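Local coordinates for protein glycoside Hydrolase (Bacteroides plebeius, PDB 5T3B) that probably hydrolyses glycosidic bonds of polysaccharides as a glycoside hydrolase family 50 enzyme of a subfamily enriched in gut Bacteroidetes, at residues Pro341-Tyr346 and Tyr363-Pro368. Sequence-based numbering, arbitrary orientation. Where two conformers were deposited one is given.
Sequences PKYNSY and YSKWSP. With EDO (1,2-ethanediol), chain L; EDO (1,2-ethanediol), chain E; EDO (1,2-ethanediol), chain P.
Direct contact between Tyr-343 and Lys-365 is slight and non-bonding: the phenol oxygen of Tyr-343 ends 3.5 Å from CE of Lys-365, the two side chains arriving from opposite directions. Lys-365 was modelled in two conformers, and its contacts hold for this one alone. Only 106 Å² is buried between 341-346 and 363-368, and no hydrogen bond joins them directly. The Tyr-343 hydroxyl is hydrogen-bonded to Glu-369, just past the second segment.

Water supplies the polar link. One molecule accepts from NZ of Lys-342 (2.8 Å) and from the backbone N of Tyr-363, bridging the segments. A second lies 2.9 Å from OH of Tyr-343, to which it donates, and also donates to the carbonyl O of Tyr-363 at 2.7 Å while accepting from NZ of Lys-342. Its approach to NZ of Lys-365 is longer, 3.3 Å. The Lys-342 chain stays extended until its last torsion (chi4 -69°), where a bend turns the ammonium to these waters; Ser-339 O also receives it. In this conformer Lys-342 NZ and Lys-365 NZ remain 6.0 Å apart with the second water between them, which probably eases their repulsion.

In family 50 enzymes the catalytic domain is a TIM barrel, and 363-368 is consistent with a loop following a barrel strand, here 358-361, before helix 370-379. Residues 341-343 form a 3-10 turn leading into helix 345-354, where Asn-344 is the N-cap: its OD1 accepts from Tyr-346 N, the donor tilted 33° from the carbonyl plane.

Ethanediol, probably from the crystallisation liquor, also touches both segments. One molecule takes a hydrogen bond through O1 from Lys-365 NZ (3.0 Å), and its C1 lies at the edge of the Tyr-343 ring, while CG of Lys-342 sits 4.1 Å above one face of that ring, offset toward the rim.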
ATOM      1  N   PRO A 341      -4.141  -6.733 -12.118  1.00  8.89           N
ATOM      2  CA  PRO A 341      -2.689  -7.028 -12.076  1.00  9.73           C
ATOM      3  C   PRO A 341      -2.210  -7.682 -10.802  1.00  8.95           C
ATOM      4  O   PRO A 341      -1.313  -8.520 -10.847  1.00 10.18           O
ATOM      5  CB  PRO A 341      -2.067  -5.665 -12.280  1.00 10.28           C
ATOM      6  CG  PRO A 341      -3.024  -4.978 -13.210  1.00 10.85           C
ATOM      7  CD  PRO A 341      -4.374  -5.409 -12.710  1.00  9.52           C
ATOM      8  N   LYS A 342      -2.783  -7.324  -9.646  1.00  9.09           N
ATOM      9  CA  LYS A 342      -2.348  -7.928  -8.398  1.00  9.34           C
ATOM     10  C   LYS A 342      -2.571  -9.448  -8.311  1.00  9.81           C
ATOM     11  O   LYS A 342      -1.986 -10.114  -7.489  1.00 11.43           O
ATOM     12  CB  LYS A 342      -2.943  -7.233  -7.192  1.00  9.42           C
ATOM     13  CG  LYS A 342      -4.419  -7.483  -7.015  1.00  9.74           C
ATOM     14  CD  LYS A 342      -5.021  -6.846  -5.754  1.00  9.86           C
ATOM     15  CE  LYS A 342      -6.503  -7.133  -5.555  1.00 10.21           C
ATOM     16  NZ  LYS A 342      -7.318  -6.458  -6.568  1.00 10.68           N
ATOM     17  N   TYR A 343      -3.464  -9.965  -9.168  1.00  9.38           N
ATOM     18  CA  TYR A 343      -3.734 -11.368  -9.192  1.00 10.62           C
ATOM     19  C   TYR A 343      -2.937 -12.112 -10.235  1.00 11.14           C
ATOM     20  O   TYR A 343      -3.004 -13.329 -10.339  1.00 16.12           O
ATOM     21  CB  TYR A 343      -5.252 -11.629  -9.439  1.00 11.44           C
ATOM     22  CG  TYR A 343      -6.165 -11.167  -8.312  1.00 11.29           C
ATOM     23  CD1 TYR A 343      -6.096 -11.739  -7.054  1.00 12.92           C
ATOM     24  CD2 TYR A 343      -7.141 -10.218  -8.532  1.00 11.87           C
ATOM     25  CE1 TYR A 343      -6.957 -11.335  -6.032  1.00 12.98           C
ATOM     26  CE2 TYR A 343      -8.032  -9.837  -7.548  1.00 12.13           C
ATOM     27  CZ  TYR A 343      -7.943 -10.382  -6.293  1.00 11.48           C
ATOM     28  OH  TYR A 343      -8.841  -9.990  -5.301  1.00 12.11           O
ATOM     29  N   ASN A 344      -2.166 -11.392 -11.032  1.00  9.97           N
ATOM     30  CA  ASN A 344      -1.388 -12.030 -12.112  1.00 11.29           C
ATOM     31  C   ASN A 344      -0.092 -12.547 -11.574  1.00 10.81           C
ATOM     32  O   ASN A 344       0.795 -11.761 -11.255  1.00 10.56           O
ATOM     33  CB  ASN A 344      -1.183 -10.988 -13.221  1.00 10.23           C
ATOM     34  CG  ASN A 344      -0.396 -11.494 -14.405  1.00 10.47           C
ATOM     35  OD1 ASN A 344       0.233 -12.526 -14.344  1.00 12.73           O
ATOM     36  ND2 ASN A 344      -0.394 -10.741 -15.482  1.00 12.30           N
ATOM     37  N   SER A 345       0.056 -13.874 -11.505  1.00 10.56           N
ATOM     38  CA  SER A 345       1.218 -14.481 -10.935  1.00 10.51           C
ATOM     39  C   SER A 345       2.494 -14.065 -11.636  1.00 11.92           C
ATOM     40  O   SER A 345       3.533 -14.056 -11.018  1.00 12.05           O
ATOM     41  CB  SER A 345       1.114 -15.998 -10.924  1.00 13.07           C
ATOM     42  OG  SER A 345       0.952 -16.518 -12.218  1.00 17.05           O
ATOM     43  N   TYR A 346       2.422 -13.785 -12.956  1.00 10.88           N
ATOM     44  CA  TYR A 346       3.627 -13.377 -13.648  1.00 11.38           C
ATOM     45  C   TYR A 346       4.135 -12.014 -13.201  1.00 10.72           C
ATOM     46  O   TYR A 346       5.336 -11.744 -13.185  1.00 11.40           O
ATOM     47  CB  TYR A 346       3.460 -13.365 -15.166  1.00 11.65           C
ATOM     48  CG  TYR A 346       3.200 -14.727 -15.762  1.00 14.57           C
ATOM     49  CD1 TYR A 346       4.266 -15.547 -16.113  1.00 18.33           C
ATOM     50  CD2 TYR A 346       1.933 -15.170 -16.023  1.00 15.31           C
ATOM     51  CE1 TYR A 346       4.040 -16.776 -16.696  1.00 22.21           C
ATOM     52  CE2 TYR A 346       1.692 -16.386 -16.632  1.00 20.56           C
ATOM     53  CZ  TYR A 346       2.749 -17.194 -16.940  1.00 20.46           C
ATOM     54  OH  TYR A 346       2.509 -18.397 -17.515  1.00 27.70           O
ATOM     55  N   TYR A 363      -8.663  -3.493  -2.794  1.00  8.33           N
ATOM     56  CA  TYR A 363     -10.047  -3.099  -2.880  1.00  8.07           C
ATOM     57  C   TYR A 363     -10.924  -4.247  -3.356  1.00  8.81           C
ATOM     58  O   TYR A 363     -10.498  -5.243  -3.881  1.00 10.48           O
ATOM     59  CB  TYR A 363     -10.175  -1.935  -3.833  1.00  8.86           C
ATOM     60  CG  TYR A 363      -9.558  -0.643  -3.324  1.00  8.42           C
ATOM     61  CD1 TYR A 363     -10.082  -0.025  -2.212  1.00  9.07           C
ATOM     62  CD2 TYR A 363      -8.412  -0.113  -3.879  1.00  9.91           C
ATOM     63  CE1 TYR A 363      -9.553   1.116  -1.707  1.00  9.90           C
ATOM     64  CE2 TYR A 363      -7.892   1.085  -3.416  1.00  9.37           C
ATOM     65  CZ  TYR A 363      -8.453   1.682  -2.296  1.00  8.37           C
ATOM     66  OH  TYR A 363      -7.957   2.860  -1.797  1.00 10.68           O
ATOM     67  N   SER A 364     -12.217  -4.023  -3.093  1.00  8.36           N
ATOM     68  CA  SER A 364     -13.320  -4.819  -3.631  1.00  9.94           C
ATOM     69  C   SER A 364     -13.521  -6.134  -2.978  1.00  8.55           C
ATOM     70  O   SER A 364     -14.314  -6.966  -3.482  1.00 10.62           O
ATOM     71  CB  SER A 364     -13.258  -4.937  -5.148  1.00 13.69           C
ATOM     72  OG  SER A 364     -13.223  -3.607  -5.729  1.00 18.08           O
ATOM     73  N   LYS A 365     -12.838  -6.355  -1.843  0.50  9.29           N
ATOM     74  CA  LYS A 365     -12.985  -7.572  -1.036  0.50 10.02           C
ATOM     75  C   LYS A 365     -13.269  -7.214   0.393  0.50  9.74           C
ATOM     76  O   LYS A 365     -12.666  -6.295   0.973  0.50  9.36           O
ATOM     77  CB  LYS A 365     -11.743  -8.454  -1.101  0.50 11.37           C
ATOM     78  CG  LYS A 365     -11.472  -9.065  -2.465  0.50 11.67           C
ATOM     79  CD  LYS A 365     -12.475 -10.100  -2.962  0.50 14.91           C
ATOM     80  CE  LYS A 365     -12.229 -10.374  -4.443  0.50 19.51           C
ATOM     81  NZ  LYS A 365     -12.542  -9.191  -5.300  0.50 25.12           N
ATOM     82  N   TRP A 366     -14.223  -7.907   0.985  1.00  9.58           N
ATOM     83  CA  TRP A 366     -14.486  -7.701   2.389  1.00  9.70           C
ATOM     84  C   TRP A 366     -13.338  -8.259   3.231  1.00  9.16           C
ATOM     85  O   TRP A 366     -12.961  -7.686   4.267  1.00 10.46           O
ATOM     86  CB  TRP A 366     -15.862  -8.304   2.777  1.00  8.88           C
ATOM     87  CG  TRP A 366     -16.233  -8.009   4.189  1.00 10.51           C
ATOM     88  CD1 TRP A 366     -16.356  -8.896   5.228  1.00  9.98           C
ATOM     89  CD2 TRP A 366     -16.543  -6.713   4.723  1.00 10.20           C
ATOM     90  NE1 TRP A 366     -16.743  -8.236   6.358  1.00 10.81           N
ATOM     91  CE2 TRP A 366     -16.833  -6.885   6.080  1.00 10.56           C
ATOM     92  CE3 TRP A 366     -16.610  -5.444   4.168  1.00 11.43           C
ATOM     93  CZ2 TRP A 366     -17.211  -5.813   6.892  1.00 12.11           C
ATOM     94  CZ3 TRP A 366     -16.931  -4.399   4.976  1.00 12.03           C
ATOM     95  CH2 TRP A 366     -17.246  -4.590   6.316  1.00 11.20           C
ATOM     96  N   SER A 367     -12.856  -9.453   2.848  1.00  9.82           N
ATOM     97  CA  SER A 367     -11.821 -10.147   3.597  1.00  9.78           C
ATOM     98  C   SER A 367     -10.569 -10.298   2.723  1.00 10.29           C
ATOM     99  O   SER A 367     -10.659 -10.682   1.548  1.00 10.95           O
ATOM    100  CB  SER A 367     -12.306 -11.522   3.993  1.00 11.64           C
ATOM    101  OG  SER A 367     -13.524 -11.486   4.685  1.00 13.52           O
ATOM    102  N   PRO A 368      -9.377 -10.061   3.296  1.00  9.36           N
ATOM    103  CA  PRO A 368      -8.167 -10.471   2.591  1.00  9.43           C
ATOM    104  C   PRO A 368      -8.217 -11.937   2.193  1.00 10.13           C
ATOM    105  O   PRO A 368      -8.724 -12.741   2.968  1.00 11.38           O
ATOM    106  CB  PRO A 368      -7.094 -10.195   3.628  1.00 11.60           C
ATOM    107  CG  PRO A 368      -7.654  -9.155   4.470  1.00 11.86           C
ATOM    108  CD  PRO A 368      -9.073  -9.479   4.599  1.00 10.35           C
TER
HETATM  109  C1  EDO L 510      -1.248 -16.102 -14.562  1.00 35.59           C
HETATM  110  O1  EDO L 510      -1.085 -17.436 -14.093  1.00 45.46           O
HETATM  111  C2  EDO L 510      -2.502 -15.650 -13.885  1.00 33.56           C
HETATM  112  O2  EDO L 510      -2.270 -15.401 -12.515  1.00 22.41           O
HETATM  113  C1  EDO E 503     -10.643  -7.229  -8.823  1.00 24.93           C
HETATM  114  O1  EDO E 503     -11.403  -7.809  -7.733  1.00 23.87           O
HETATM  115  C2  EDO E 503     -10.889  -5.707  -8.900  1.00 24.45           C
HETATM  116  O2  EDO E 503     -10.097  -5.174  -7.790  1.00 24.94           O
HETATM  117  C1  EDO P 514     -14.978 -14.798   6.439  1.00 35.79           C
HETATM  118  O1  EDO P 514     -13.896 -14.282   5.634  1.00 48.68           O
HETATM  119  C2  EDO P 514     -15.717 -13.640   7.057  1.00 34.82           C
HETATM  120  O2  EDO P 514     -15.581 -13.415   8.517  1.00 24.40           O
HETATM  121  O   HOH W   1      -7.321  -3.923  -5.398  1.00 10.20           O
HETATM  122  O   HOH W   2      -9.837  -7.329  -5.544  1.00 13.98           O